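PDB 4IQN: putative cytoplasmic protein from Salmonella enterica subsp. enterica serovar Typhimurium, which is of unknown function but carries a DUF5066 family domain and is probably a soluble, monomeric protein of mixed helix and sheet. Local coordinates for residues A[23-28]-A[60-65]; A[65-70]-A[171-176]; A[137-142]-A[201-206]. All blocks are in the same frame, centred on the assembly; numbering follows the deposited sequence. Where two conformers were deposited one is given.

Contact 1 of 3, residues A[23-28]-A[60-65]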
ATOM      1  N   VAL A  23      23.001  -4.111   3.692  1.00 37.54           N
ATOM      2  CA  VAL A  23      23.243  -4.968   2.508  1.00 36.06           C
ATOM      3  C   VAL A  23      22.259  -4.661   1.377  1.00 35.41           C
ATOM      4  O   VAL A  23      21.287  -5.425   1.148  1.00 33.93           O
ATOM      5  CB  VAL A  23      23.210  -6.479   2.834  1.00 32.64           C
ATOM      6  CG1 VAL A  23      23.779  -7.252   1.653  1.00 35.30           C
ATOM      7  CG2 VAL A  23      24.071  -6.817   4.046  1.00 42.34           C
ATOM      8  N   PRO A  24      22.495  -3.545   0.659  1.00 35.99           N
ATOM      9  CA  PRO A  24      21.519  -3.137  -0.349  1.00 36.33           C
ATOM     10  C   PRO A  24      21.435  -4.172  -1.445  1.00 32.49           C
ATOM     11  O   PRO A  24      22.455  -4.671  -1.878  1.00 37.22           O
ATOM     12  CB  PRO A  24      22.058  -1.783  -0.867  1.00 38.21           C
ATOM     13  CG  PRO A  24      23.485  -1.745  -0.478  1.00 39.36           C
ATOM     14  CD  PRO A  24      23.615  -2.585   0.761  1.00 37.28           C
ATOM     15  N   THR A  25      20.227  -4.497  -1.878  1.00 29.74           N
ATOM     16  CA  THR A  25      20.017  -5.559  -2.874  1.00 32.35           C
ATOM     17  C   THR A  25      19.075  -5.080  -3.981  1.00 31.55           C
ATOM     18  O   THR A  25      17.873  -5.343  -3.956  1.00 34.69           O
ATOM     19  CB  THR A  25      19.457  -6.845  -2.210  1.00 37.16           C
ATOM     20  OG1 THR A  25      18.257  -6.545  -1.443  1.00 51.77           O
ATOM     21  CG2 THR A  25      20.490  -7.435  -1.285  1.00 33.72           C
ATOM     22  N   PRO A  26      19.607  -4.353  -4.955  1.00 33.77           N
ATOM     23  CA  PRO A  26      18.727  -3.916  -6.036  1.00 31.64           C
ATOM     24  C   PRO A  26      18.269  -5.071  -6.875  1.00 38.17           C
ATOM     25  O   PRO A  26      19.024  -6.050  -7.037  1.00 38.85           O
ATOM     26  CB  PRO A  26      19.637  -3.022  -6.887  1.00 33.87           C
ATOM     27  CG  PRO A  26      20.987  -3.508  -6.607  1.00 37.18           C
ATOM     28  CD  PRO A  26      20.978  -3.881  -5.156  1.00 36.66           C
HETATM   29  N   MSE A  27      17.052  -4.951  -7.408  1.00 34.67           N
HETATM   30  CA  MSE A  27      16.588  -5.824  -8.485  1.00 37.72           C
HETATM   31  C   MSE A  27      17.193  -5.266  -9.724  1.00 37.97           C
HETATM   32  O   MSE A  27      17.390  -4.052  -9.811  1.00 37.50           O
HETATM   33  CB  MSE A  27      15.063  -5.824  -8.616  1.00 36.54           C
HETATM   34  CG  MSE A  27      14.506  -6.713  -7.538  1.00 38.88           C
HETATM   35 SE   MSE A  27      12.583  -7.073  -7.702  0.75 38.26          SE
HETATM   36  CE  MSE A  27      12.080  -6.794  -9.566  1.00 35.56           C
ATOM     37  N   SER A  28      17.507  -6.118 -10.704  1.00 36.02           N
ATOM     38  CA  SER A  28      18.023  -5.598 -11.969  1.00 36.02           C
ATOM     39  C   SER A  28      16.865  -4.968 -12.781  1.00 32.36           C
ATOM     40  O   SER A  28      15.679  -5.221 -12.520  1.00 35.58           O
ATOM     41  CB  SER A  28      18.681  -6.696 -12.798  1.00 35.48           C
ATOM     42  OG  SER A  28      17.707  -7.668 -13.131  1.00 37.40           O
ATOM     43  N   ALA A  60      14.495  -1.022  -7.768  1.00 28.03           N
ATOM     44  CA  ALA A  60      15.735  -0.831  -8.495  1.00 31.06           C
ATOM     45  C   ALA A  60      16.893  -0.373  -7.606  1.00 33.64           C
ATOM     46  O   ALA A  60      18.049  -0.458  -8.011  1.00 35.72           O
ATOM     47  CB  ALA A  60      15.537   0.138  -9.650  1.00 32.72           C
ATOM     48  N   TYR A  61      16.593   0.110  -6.401  1.00 27.76           N
ATOM     49  CA  TYR A  61      17.634   0.644  -5.544  1.00 33.50           C
ATOM     50  C   TYR A  61      18.013  -0.404  -4.485  1.00 32.98           C
ATOM     51  O   TYR A  61      19.182  -0.797  -4.359  1.00 33.18           O
ATOM     52  CB  TYR A  61      17.229   2.007  -4.933  1.00 32.77           C
ATOM     53  CG  TYR A  61      18.060   2.310  -3.715  1.00 35.66           C
ATOM     54  CD1 TYR A  61      19.443   2.328  -3.804  1.00 34.61           C
ATOM     55  CD2 TYR A  61      17.476   2.507  -2.474  1.00 35.87           C
ATOM     56  CE1 TYR A  61      20.228   2.530  -2.690  1.00 41.49           C
ATOM     57  CE2 TYR A  61      18.254   2.708  -1.345  1.00 37.82           C
ATOM     58  CZ  TYR A  61      19.630   2.728  -1.475  1.00 41.02           C
ATOM     59  OH  TYR A  61      20.420   2.920  -0.398  1.00 44.13           O
ATOM     60  N   ASP A  62      17.023  -0.901  -3.759  1.00 29.57           N
ATOM     61  CA  ASP A  62      17.270  -1.840  -2.690  1.00 30.62           C
ATOM     62  C   ASP A  62      15.960  -2.485  -2.279  1.00 27.79           C
ATOM     63  O   ASP A  62      15.125  -1.861  -1.603  1.00 28.68           O
ATOM     64  CB  ASP A  62      17.912  -1.093  -1.521  1.00 27.73           C
ATOM     65  CG  ASP A  62      18.224  -1.981  -0.334  1.00 29.85           C
ATOM     66  OD1 ASP A  62      18.084  -3.241  -0.420  1.00 32.66           O
ATOM     67  OD2 ASP A  62      18.618  -1.395   0.716  1.00 31.60           O
ATOM     68  N   ARG A  63      15.801  -3.758  -2.631  1.00 29.98           N
ATOM     69  CA  ARG A  63      14.568  -4.466  -2.326  1.00 26.81           C
ATOM     70  C   ARG A  63      14.413  -4.688  -0.824  1.00 29.28           C
ATOM     71  O   ARG A  63      13.327  -5.083  -0.372  1.00 29.39           O
ATOM     72  CB  ARG A  63      14.498  -5.787  -3.090  1.00 26.67           C
ATOM     73  CG  ARG A  63      15.204  -6.916  -2.420  1.00 33.25           C
ATOM     74  CD  ARG A  63      15.303  -8.131  -3.332  1.00 34.68           C
ATOM     75  NE  ARG A  63      16.248  -7.914  -4.416  1.00 40.85           N
ATOM     76  CZ  ARG A  63      16.496  -8.821  -5.351  1.00 40.80           C
ATOM     77  NH1 ARG A  63      15.870  -9.987  -5.321  1.00 45.97           N
ATOM     78  NH2 ARG A  63      17.367  -8.573  -6.304  1.00 38.43           N
ATOM     79  N   ASP A  64      15.492  -4.438  -0.072  1.00 28.55           N
ATOM     80  CA  ASP A  64      15.536  -4.682   1.364  1.00 31.78           C
ATOM     81  C   ASP A  64      15.757  -3.378   2.172  1.00 32.58           C
ATOM     82  O   ASP A  64      16.204  -3.405   3.327  1.00 29.81           O
ATOM     83  CB  ASP A  64      16.648  -5.705   1.670  1.00 32.32           C
ATOM     84  CG  ASP A  64      16.329  -7.107   1.145  1.00 36.15           C
ATOM     85  OD1 ASP A  64      15.134  -7.502   1.183  1.00 39.29           O
ATOM     86  OD2 ASP A  64      17.280  -7.833   0.719  1.00 37.84           O
ATOM     87  N   LEU A  65      15.413  -2.244   1.580  1.00 28.59           N
ATOM     88  CA  LEU A  65      15.625  -0.945   2.231  1.00 30.06           C
ATOM     89  C   LEU A  65      14.899  -0.859   3.559  1.00 26.19           C
ATOM     90  O   LEU A  65      13.878  -1.507   3.766  1.00 26.91           O
ATOM     91  CB  LEU A  65      15.240   0.204   1.298  1.00 31.11           C
ATOM     92  CG  LEU A  65      13.770   0.377   1.001  1.00 29.08           C
ATOM     93  CD1 LEU A  65      13.141   1.346   2.010  1.00 29.37           C
ATOM     94  CD2 LEU A  65      13.589   0.922  -0.404  1.00 32.79           C
TER
HETATM   95  O   HOH W   1      19.692  -7.635   2.052  1.00 43.02           O
HETATM   96  O   HOH W   2      18.589  -1.896 -10.358  1.00 36.92           O
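T25 is gripped by its backbone and its side chain at the turn formed by D62, R63, D64 and L65. Its carbonyl oxygen takes two donors from opposite faces of the carbonyl plane: R63 N bonds to T25 O at 2.9 Å, and R63 NE to the same T25 O at 3.1 Å. R63 CG sits between the backbone N and the carbonyl carbon (chi1 84°) and the chain bends again at chi3, which brings NE back to T25 O and NH2 to P26 O. T25 O and P26 O then lie at the edge of the guanidinium plane, P26 O being held by R63 NH2 at 3.1 Å, while CG of the selenomethionine M27 packs over one face.

T25 N donates to D62 OD1 at 2.9 Å, coming in from above the carboxylate plane. D64 N reaches D62 OD1 from the opposite face and closes an Asx turn, overlaid on the type I turn D62–L65. The other carboxylate oxygen, D62 OD2, accepts from N19 and N21. T25 OG1 donates to D64 OD2 at 2.7 Å, and a water donates to both D64 OD2 and V23 O. A second water donates to A60 O, its leg to M27 O being doubtfully short, beside the point where P26 CB rests 3.2 Å from A60 O.

Both segments are irregular and run in roughly opposing directions near the surface. M27 and A60 lean on I32 of helix 29-34, Y61 packs against V15 and K16 of helix 8-18, and the two loops thus meet beside both helices.

Contact 2 of 3, residues A[65-70]-A[171-176]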
ATOM      1  N   LEU A  65      15.413  -2.244   1.580  1.00 28.59           N
ATOM      2  CA  LEU A  65      15.625  -0.945   2.231  1.00 30.06           C
ATOM      3  C   LEU A  65      14.899  -0.859   3.559  1.00 26.19           C
ATOM      4  O   LEU A  65      13.878  -1.507   3.766  1.00 26.91           O
ATOM      5  CB  LEU A  65      15.240   0.204   1.298  1.00 31.11           C
ATOM      6  CG  LEU A  65      13.770   0.377   1.001  1.00 29.08           C
ATOM      7  CD1 LEU A  65      13.141   1.346   2.010  1.00 29.37           C
ATOM      8  CD2 LEU A  65      13.589   0.922  -0.404  1.00 32.79           C
ATOM      9  N   LEU A  66      15.499  -0.090   4.458  1.00 28.69           N
ATOM     10  CA  LEU A  66      14.992   0.183   5.789  1.00 24.54           C
ATOM     11  C   LEU A  66      14.960   1.700   5.934  1.00 25.29           C
ATOM     12  O   LEU A  66      15.951   2.369   5.660  1.00 31.45           O
ATOM     13  CB  LEU A  66      15.922  -0.436   6.852  1.00 26.09           C
ATOM     14  CG  LEU A  66      15.953  -1.959   6.961  1.00 28.50           C
ATOM     15  CD1 LEU A  66      17.009  -2.496   7.921  1.00 30.22           C
ATOM     16  CD2 LEU A  66      14.572  -2.439   7.396  1.00 27.42           C
ATOM     17  N   SER A  67      13.815   2.244   6.349  1.00 25.27           N
ATOM     18  CA  SER A  67      13.667   3.664   6.483  1.00 24.50           C
ATOM     19  C   SER A  67      14.515   4.208   7.620  1.00 27.98           C
ATOM     20  O   SER A  67      15.174   3.451   8.341  1.00 28.75           O
ATOM     21  CB  SER A  67      12.213   4.025   6.775  1.00 24.45           C
ATOM     22  OG  SER A  67      11.839   3.588   8.068  1.00 27.58           O
ATOM     23  N   ASN A  68      14.479   5.534   7.753  1.00 29.60           N
ATOM     24  CA  ASN A  68      15.003   6.227   8.932  1.00 31.40           C
ATOM     25  C   ASN A  68      14.459   5.699  10.270  1.00 32.76           C
ATOM     26  O   ASN A  68      15.063   5.941  11.318  1.00 35.42           O
ATOM     27  CB  ASN A  68      14.791   7.752   8.844  1.00 33.70           C
ATOM     28  CG  ASN A  68      13.368   8.146   8.446  1.00 29.54           C
ATOM     29  OD1 ASN A  68      12.887   7.723   7.421  1.00 29.59           O
ATOM     30  ND2 ASN A  68      12.716   8.988   9.239  1.00 29.78           N
ATOM     31  N   TYR A  69      13.329   4.996  10.238  1.00 27.97           N
ATOM     32  CA  TYR A  69      12.790   4.295  11.403  1.00 30.24           C
ATOM     33  C   TYR A  69      13.415   2.916  11.654  1.00 30.04           C
ATOM     34  O   TYR A  69      13.040   2.240  12.604  1.00 30.64           O
ATOM     35  CB  TYR A  69      11.275   4.109  11.234  1.00 30.70           C
ATOM     36  CG  TYR A  69      10.463   5.353  11.462  1.00 30.23           C
ATOM     37  CD1 TYR A  69      10.312   6.308  10.451  1.00 30.68           C
ATOM     38  CD2 TYR A  69       9.817   5.573  12.688  1.00 32.31           C
ATOM     39  CE1 TYR A  69       9.560   7.439  10.656  1.00 29.87           C
ATOM     40  CE2 TYR A  69       9.053   6.705  12.884  1.00 36.07           C
ATOM     41  CZ  TYR A  69       8.933   7.620  11.860  1.00 34.62           C
ATOM     42  OH  TYR A  69       8.185   8.732  12.032  1.00 37.36           O
ATOM     43  N   ASN A  70      14.377   2.533  10.822  1.00 30.44           N
ATOM     44  CA  ASN A  70      14.994   1.222  10.846  1.00 32.10           C
ATOM     45  C   ASN A  70      13.971   0.101  10.680  1.00 26.44           C
ATOM     46  O   ASN A  70      14.066  -0.923  11.344  1.00 28.10           O
ATOM     47  CB  ASN A  70      15.807   1.036  12.124  1.00 35.36           C
ATOM     48  CG  ASN A  70      16.821  -0.048  12.003  1.00 37.56           C
ATOM     49  OD1 ASN A  70      17.328  -0.337  10.906  1.00 41.76           O
ATOM     50  ND2 ASN A  70      17.131  -0.684  13.129  1.00 39.37           N
ATOM     51  N   TYR A 171       7.899  10.756   1.547  1.00 17.12           N
ATOM     52  CA  TYR A 171       8.423  12.074   1.922  1.00 17.73           C
ATOM     53  C   TYR A 171       8.065  12.365   3.373  1.00 20.27           C
ATOM     54  O   TYR A 171       8.881  12.926   4.140  1.00 20.69           O
ATOM     55  CB  TYR A 171       7.889  13.181   1.005  1.00 17.45           C
ATOM     56  CG  TYR A 171       8.770  13.481  -0.190  1.00 18.82           C
ATOM     57  CD1 TYR A 171       9.931  14.253  -0.062  1.00 22.35           C
ATOM     58  CD2 TYR A 171       8.469  12.984  -1.434  1.00 19.48           C
ATOM     59  CE1 TYR A 171      10.740  14.515  -1.145  1.00 25.91           C
ATOM     60  CE2 TYR A 171       9.278  13.267  -2.536  1.00 20.89           C
ATOM     61  CZ  TYR A 171      10.417  14.021  -2.394  1.00 25.55           C
ATOM     62  OH  TYR A 171      11.239  14.296  -3.492  1.00 24.41           O
ATOM     63  N   ASN A 172       6.850  11.995   3.749  1.00 19.06           N
ATOM     64  CA  ASN A 172       6.412  12.211   5.129  1.00 19.39           C
ATOM     65  C   ASN A 172       7.207  11.318   6.109  1.00 23.93           C
ATOM     66  O   ASN A 172       7.690  11.803   7.125  1.00 21.75           O
ATOM     67  CB  ASN A 172       4.909  12.069   5.262  1.00 20.26           C
ATOM     68  CG  ASN A 172       4.160  13.298   4.770  1.00 20.49           C
ATOM     69  OD1 ASN A 172       3.809  13.449   3.594  1.00 24.12           O
ATOM     70  ND2 ASN A 172       3.925  14.193   5.669  1.00 18.73           N
ATOM     71  N   ILE A 173       7.420  10.045   5.765  1.00 20.27           N
ATOM     72  CA  ILE A 173       8.216   9.159   6.623  1.00 24.45           C
ATOM     73  C   ILE A 173       9.609   9.740   6.852  1.00 24.09           C
ATOM     74  O   ILE A 173      10.081   9.809   7.978  1.00 26.14           O
ATOM     75  CB  ILE A 173       8.324   7.727   6.040  1.00 23.50           C
ATOM     76  CG1 ILE A 173       6.971   7.021   6.041  1.00 25.24           C
ATOM     77  CG2 ILE A 173       9.400   6.897   6.731  1.00 26.83           C
ATOM     78  CD1 ILE A 173       6.368   6.794   7.403  1.00 26.25           C
ATOM     79  N   ILE A 174      10.231  10.174   5.766  0.50 22.00           N
ATOM     80  CA  ILE A 174      11.609  10.645   5.785  0.50 24.26           C
ATOM     81  C   ILE A 174      11.792  12.025   6.427  0.50 24.15           C
ATOM     82  O   ILE A 174      12.893  12.370   6.841  0.50 25.81           O
ATOM     83  CB  ILE A 174      12.141  10.673   4.348  0.50 24.08           C
ATOM     84  CG1 ILE A 174      12.377   9.231   3.893  0.50 25.44           C
ATOM     85  CG2 ILE A 174      13.399  11.508   4.245  0.50 26.48           C
ATOM     86  CD1 ILE A 174      12.689   9.088   2.428  0.50 27.83           C
ATOM     87  N   SER A 175      10.709  12.789   6.541  1.00 24.79           N
ATOM     88  CA  SER A 175      10.776  14.182   7.055  1.00 26.18           C
ATOM     89  C   SER A 175      11.302  14.295   8.487  1.00 27.65           C
ATOM     90  O   SER A 175      11.852  15.325   8.858  1.00 29.01           O
ATOM     91  CB  SER A 175       9.407  14.901   6.953  1.00 23.14           C
ATOM     92  OG  SER A 175       8.463  14.355   7.862  1.00 24.83           O
ATOM     93  N   GLY A 176      11.137  13.255   9.290  1.00 28.34           N
ATOM     94  CA  GLY A 176      11.549  13.303  10.689  1.00 32.38           C
ATOM     95  C   GLY A 176      13.047  13.249  10.880  1.00 35.12           C
ATOM     96  O   GLY A 176      13.540  13.583  11.953  1.00 36.69           O
TER
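N68 and Y69, at the centre of a type I beta turn spanning S67 to N70, meet I173 and I174 near the C-terminal end of helix 166-174. Within the turn, N70 N bonds to S67 O, and S67 OG accepts from Y69 N, which adds an ST turn over S67 to Y69, within the beta turn.

The polar link is a single hydrogen bond across the contact. N68 ND2 donates to I173 O at 3.0 Å with an N-H...O angle of 164°; the oxygen lies close to the plane of the N68 amide, whereas the donor is tilted 33° from the I173 carbonyl plane. A chi1 of 48° swings the N68 amide across to the helix, where N68 OD1 comes to lie 3.6 Å from I174 CA. A side chain from a distant loop therefore supplies a donor to a carbonyl in the last part of the helix.

Apolar packing centres on the CG2 branch of I173. This methyl touches Y69 CD1 at 3.9 Å and S67 CB at 4.0 Å, with N68 OD1 also beside it. The side chain of I174 leads away from the turn and packs on V15 of helix 8-18 and on I180.

The tyrosine ring presents its edge to the helix end: Y69 CE1 stands 3.6 Å from I173 O, with that oxygen near the ring plane.

Contact 3 of 3, residues A[137-142]-A[201-206]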
ATOM      1  N   PHE A 137      -1.640   0.604   2.234  1.00 16.37           N
ATOM      2  CA  PHE A 137      -1.774  -0.166   0.982  1.00 16.98           C
ATOM      3  C   PHE A 137      -1.647   0.783  -0.190  1.00 17.55           C
ATOM      4  O   PHE A 137      -2.051   1.943  -0.139  1.00 16.19           O
ATOM      5  CB  PHE A 137      -3.140  -0.839   0.848  1.00 17.46           C
ATOM      6  CG  PHE A 137      -3.605  -1.583   2.048  1.00 16.27           C
ATOM      7  CD1 PHE A 137      -3.333  -2.931   2.217  1.00 19.76           C
ATOM      8  CD2 PHE A 137      -4.361  -0.949   3.021  1.00 20.25           C
ATOM      9  CE1 PHE A 137      -3.760  -3.622   3.328  1.00 17.25           C
ATOM     10  CE2 PHE A 137      -4.810  -1.631   4.108  1.00 22.32           C
ATOM     11  CZ  PHE A 137      -4.510  -2.965   4.288  1.00 20.88           C
ATOM     12  N   ILE A 138      -1.080   0.289  -1.274  1.00 17.08           N
ATOM     13  CA  ILE A 138      -1.212   0.927  -2.524  1.00 17.67           C
ATOM     14  C   ILE A 138      -2.530   0.418  -3.102  1.00 16.30           C
ATOM     15  O   ILE A 138      -2.768  -0.811  -3.154  1.00 20.36           O
ATOM     16  CB  ILE A 138      -0.021   0.629  -3.467  1.00 18.66           C
ATOM     17  CG1 ILE A 138       1.329   0.882  -2.785  1.00 22.25           C
ATOM     18  CG2 ILE A 138      -0.113   1.498  -4.686  1.00 20.82           C
ATOM     19  CD1 ILE A 138       2.497   0.536  -3.698  1.00 22.91           C
ATOM     20  N   TYR A 139      -3.364   1.357  -3.517  1.00 17.55           N
ATOM     21  CA  TYR A 139      -4.741   1.076  -3.957  1.00 17.77           C
ATOM     22  C   TYR A 139      -4.734   1.013  -5.461  1.00 18.90           C
ATOM     23  O   TYR A 139      -4.624   2.046  -6.122  1.00 18.95           O
ATOM     24  CB  TYR A 139      -5.674   2.209  -3.466  1.00 18.07           C
ATOM     25  CG  TYR A 139      -7.112   1.824  -3.298  1.00 17.98           C
ATOM     26  CD1 TYR A 139      -7.493   0.857  -2.367  1.00 18.81           C
ATOM     27  CD2 TYR A 139      -8.118   2.435  -4.048  1.00 18.77           C
ATOM     28  CE1 TYR A 139      -8.844   0.494  -2.207  1.00 17.97           C
ATOM     29  CE2 TYR A 139      -9.472   2.069  -3.880  1.00 19.03           C
ATOM     30  CZ  TYR A 139      -9.826   1.099  -2.965  1.00 16.94           C
ATOM     31  OH  TYR A 139     -11.173   0.731  -2.797  1.00 22.94           O
ATOM     32  N   ILE A 140      -4.828  -0.205  -6.022  1.00 19.00           N
ATOM     33  CA  ILE A 140      -4.564  -0.389  -7.443  1.00 19.43           C
ATOM     34  C   ILE A 140      -5.822  -0.115  -8.289  1.00 22.03           C
ATOM     35  O   ILE A 140      -6.573  -1.018  -8.612  1.00 22.40           O
ATOM     36  CB  ILE A 140      -4.045  -1.794  -7.709  1.00 20.18           C
ATOM     37  CG1 ILE A 140      -2.858  -2.140  -6.819  1.00 17.51           C
ATOM     38  CG2 ILE A 140      -3.673  -1.976  -9.196  1.00 22.97           C
ATOM     39  CD1 ILE A 140      -1.629  -1.234  -6.927  1.00 21.26           C
ATOM     40  N   THR A 141      -6.053   1.155  -8.594  1.00 21.31           N
ATOM     41  CA  THR A 141      -7.175   1.593  -9.389  1.00 23.44           C
ATOM     42  C   THR A 141      -6.607   2.103 -10.693  1.00 24.56           C
ATOM     43  O   THR A 141      -6.396   1.308 -11.619  1.00 24.03           O
ATOM     44  CB  THR A 141      -8.003   2.650  -8.658  1.00 19.41           C
ATOM     45  OG1 THR A 141      -7.116   3.621  -8.131  1.00 19.29           O
ATOM     46  CG2 THR A 141      -8.755   2.022  -7.515  1.00 23.38           C
ATOM     47  N   GLU A 142      -6.287   3.382 -10.766  1.00 23.14           N
ATOM     48  CA  GLU A 142      -5.803   3.983 -12.013  1.00 25.52           C
ATOM     49  C   GLU A 142      -4.589   4.804 -11.638  1.00 23.12           C
ATOM     50  O   GLU A 142      -4.572   5.422 -10.566  1.00 22.59           O
ATOM     51  CB  GLU A 142      -6.866   4.883 -12.674  1.00 23.79           C
ATOM     52  CG  GLU A 142      -8.178   4.208 -13.052  1.00 28.19           C
ATOM     53  CD  GLU A 142      -8.010   3.136 -14.143  1.00 39.63           C
ATOM     54  OE1 GLU A 142      -7.060   3.260 -14.954  1.00 46.87           O
ATOM     55  OE2 GLU A 142      -8.818   2.158 -14.198  1.00 57.03           O
ATOM     56  N   GLN A 201     -12.658  11.327  -5.840  0.70 21.89           N
ATOM     57  CA  GLN A 201     -13.792  11.419  -6.751  0.70 28.25           C
ATOM     58  C   GLN A 201     -13.811  10.179  -7.636  0.70 26.93           C
ATOM     59  O   GLN A 201     -14.834   9.498  -7.743  0.70 26.44           O
ATOM     60  CB  GLN A 201     -13.724  12.675  -7.604  0.70 30.13           C
ATOM     61  CG  GLN A 201     -15.008  12.961  -8.356  0.70 35.58           C
ATOM     62  CD  GLN A 201     -15.079  14.372  -8.911  0.70 45.59           C
ATOM     63  OE1 GLN A 201     -14.307  15.252  -8.524  0.70 57.70           O
ATOM     64  NE2 GLN A 201     -16.018  14.598  -9.823  0.70 55.66           N
ATOM     65  N   ARG A 202     -12.658   9.868  -8.208  1.00 26.56           N
ATOM     66  CA  ARG A 202     -12.539   8.800  -9.190  1.00 28.49           C
ATOM     67  C   ARG A 202     -12.856   7.433  -8.584  1.00 25.95           C
ATOM     68  O   ARG A 202     -13.532   6.636  -9.213  1.00 24.61           O
ATOM     69  CB  ARG A 202     -11.109   8.806  -9.777  1.00 27.17           C
ATOM     70  CG  ARG A 202     -10.853   7.717 -10.844  1.00 26.76           C
ATOM     71  CD  ARG A 202      -9.393   7.580 -11.161  1.00 23.62           C
ATOM     72  NE  ARG A 202      -8.688   7.103  -9.969  1.00 24.07           N
ATOM     73  CZ  ARG A 202      -7.451   7.447  -9.580  1.00 22.82           C
ATOM     74  NH1 ARG A 202      -6.663   8.253 -10.293  1.00 21.22           N
ATOM     75  NH2 ARG A 202      -6.994   6.979  -8.436  1.00 19.80           N
ATOM     76  N   ASP A 203     -12.381   7.178  -7.364  1.00 26.92           N
ATOM     77  CA  ASP A 203     -12.450   5.866  -6.736  1.00 25.87           C
ATOM     78  C   ASP A 203     -13.534   5.740  -5.650  1.00 24.20           C
ATOM     79  O   ASP A 203     -13.609   4.727  -4.955  1.00 22.08           O
ATOM     80  CB  ASP A 203     -11.085   5.503  -6.135  1.00 21.45           C
ATOM     81  CG  ASP A 203      -9.962   5.402  -7.180  1.00 23.89           C
ATOM     82  OD1 ASP A 203     -10.258   5.347  -8.401  1.00 23.28           O
ATOM     83  OD2 ASP A 203      -8.770   5.378  -6.770  1.00 23.97           O
ATOM     84  N   ALA A 204     -14.390   6.756  -5.524  1.00 23.51           N
ATOM     85  CA  ALA A 204     -15.388   6.810  -4.438  1.00 25.52           C
ATOM     86  C   ALA A 204     -16.316   5.597  -4.400  1.00 26.00           C
ATOM     87  O   ALA A 204     -16.646   5.092  -3.320  1.00 22.78           O
ATOM     88  CB  ALA A 204     -16.205   8.082  -4.546  1.00 26.92           C
ATOM     89  N   ALA A 205     -16.703   5.106  -5.576  1.00 25.55           N
ATOM     90  CA  ALA A 205     -17.678   4.023  -5.639  1.00 28.49           C
ATOM     91  C   ALA A 205     -17.042   2.719  -5.173  1.00 26.66           C
ATOM     92  O   ALA A 205     -17.710   1.858  -4.621  1.00 31.60           O
ATOM     93  CB  ALA A 205     -18.264   3.899  -7.033  1.00 30.91           C
ATOM     94  N   LEU A 206     -15.733   2.598  -5.363  1.00 21.86           N
ATOM     95  CA  LEU A 206     -15.007   1.460  -4.884  1.00 22.66           C
ATOM     96  C   LEU A 206     -14.737   1.523  -3.394  1.00 22.29           C
ATOM     97  O   LEU A 206     -14.861   0.527  -2.705  1.00 23.54           O
ATOM     98  CB  LEU A 206     -13.710   1.291  -5.677  1.00 24.70           C
ATOM     99  CG  LEU A 206     -13.882   1.116  -7.185  1.00 24.36           C
ATOM    100  CD1 LEU A 206     -12.499   0.998  -7.825  1.00 24.79           C
ATOM    101  CD2 LEU A 206     -14.711  -0.118  -7.490  1.00 28.89           C
TER
HETATM  102  O   HOH W   3      -4.168   7.621  -8.832  1.00 20.48           O
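T141 and D203 approach from opposite directions near the end of strand 135-140, and the threonine can be followed from CB outward. T141 CB itself packs at 3.4 Å from D203 OD2. From it, chi1 of 47° sets CG2 anti to the carbonyl carbon and turns OG1 to the aspartate, where T141 OG1 donates to D203 OD2 at 2.8 Å, coming in from above the carboxylate plane. The methyl branch, CG2, lies alongside the same carboxylate and extends to L206, where T141 CG2 touches L206 CD1 at 3.9 Å.

D203 is held on its other side by its neighbour in the helix. R202 grips it side-on with two nearly straight bonds, NE to D203 OD1 at 2.8 Å and NH2 to D203 OD2 at 2.9 Å, both carboxylate oxygens lying in the guanidinium plane. Thus D203 OD2 receives T141 OG1 and R202 NH2 from opposite faces. This salt bridge fixes the rotation of the buried carboxylate and probably helps to keep it ionised.

E142 covers one face of the guanidinium: E142 CB lies 3.9 Å from R202 NE, and E142 O lies over the same face. A water accepts from R202 NH2 and lies within bonding distance of E142 O. Farther up the strand, the Y139 ring turns its edge to D203 OD2, and its hydroxyl passes L206, with Y139 OH 3.9 Å from L206 CB, to hydrogen-bond with E210.

Strand 135-140 is an inner strand of the four-stranded antiparallel sheet, between 124-128 and 151-155. Helix 190-207 thus packs beside the end of this strand through alternate residues, Y139 and T141, a helix packed beside an antiparallel sheet, as in alpha+beta folds.

From the N terminus, the chain passes through helix 8-18 into the first loop, and contact 1 brings 60-65 back to 23-28, closing a loop that holds helix 29-34 and strands 36-38 and 48-49. Contact 2 opens where contact 1 ends, with L65 shared, and spans a further hundred residues, including the whole four-stranded sheet, before 171-176 returns at helix 166-174. Contact 3 starts within that span and closes later, on helix 190-207, so contacts 2 and 3 cross while contact 1 precedes both. Contacts 1 and 2 lie across the chain's centre from contact 3, the centres of contacts 1 and 3 being about 28 Å apart.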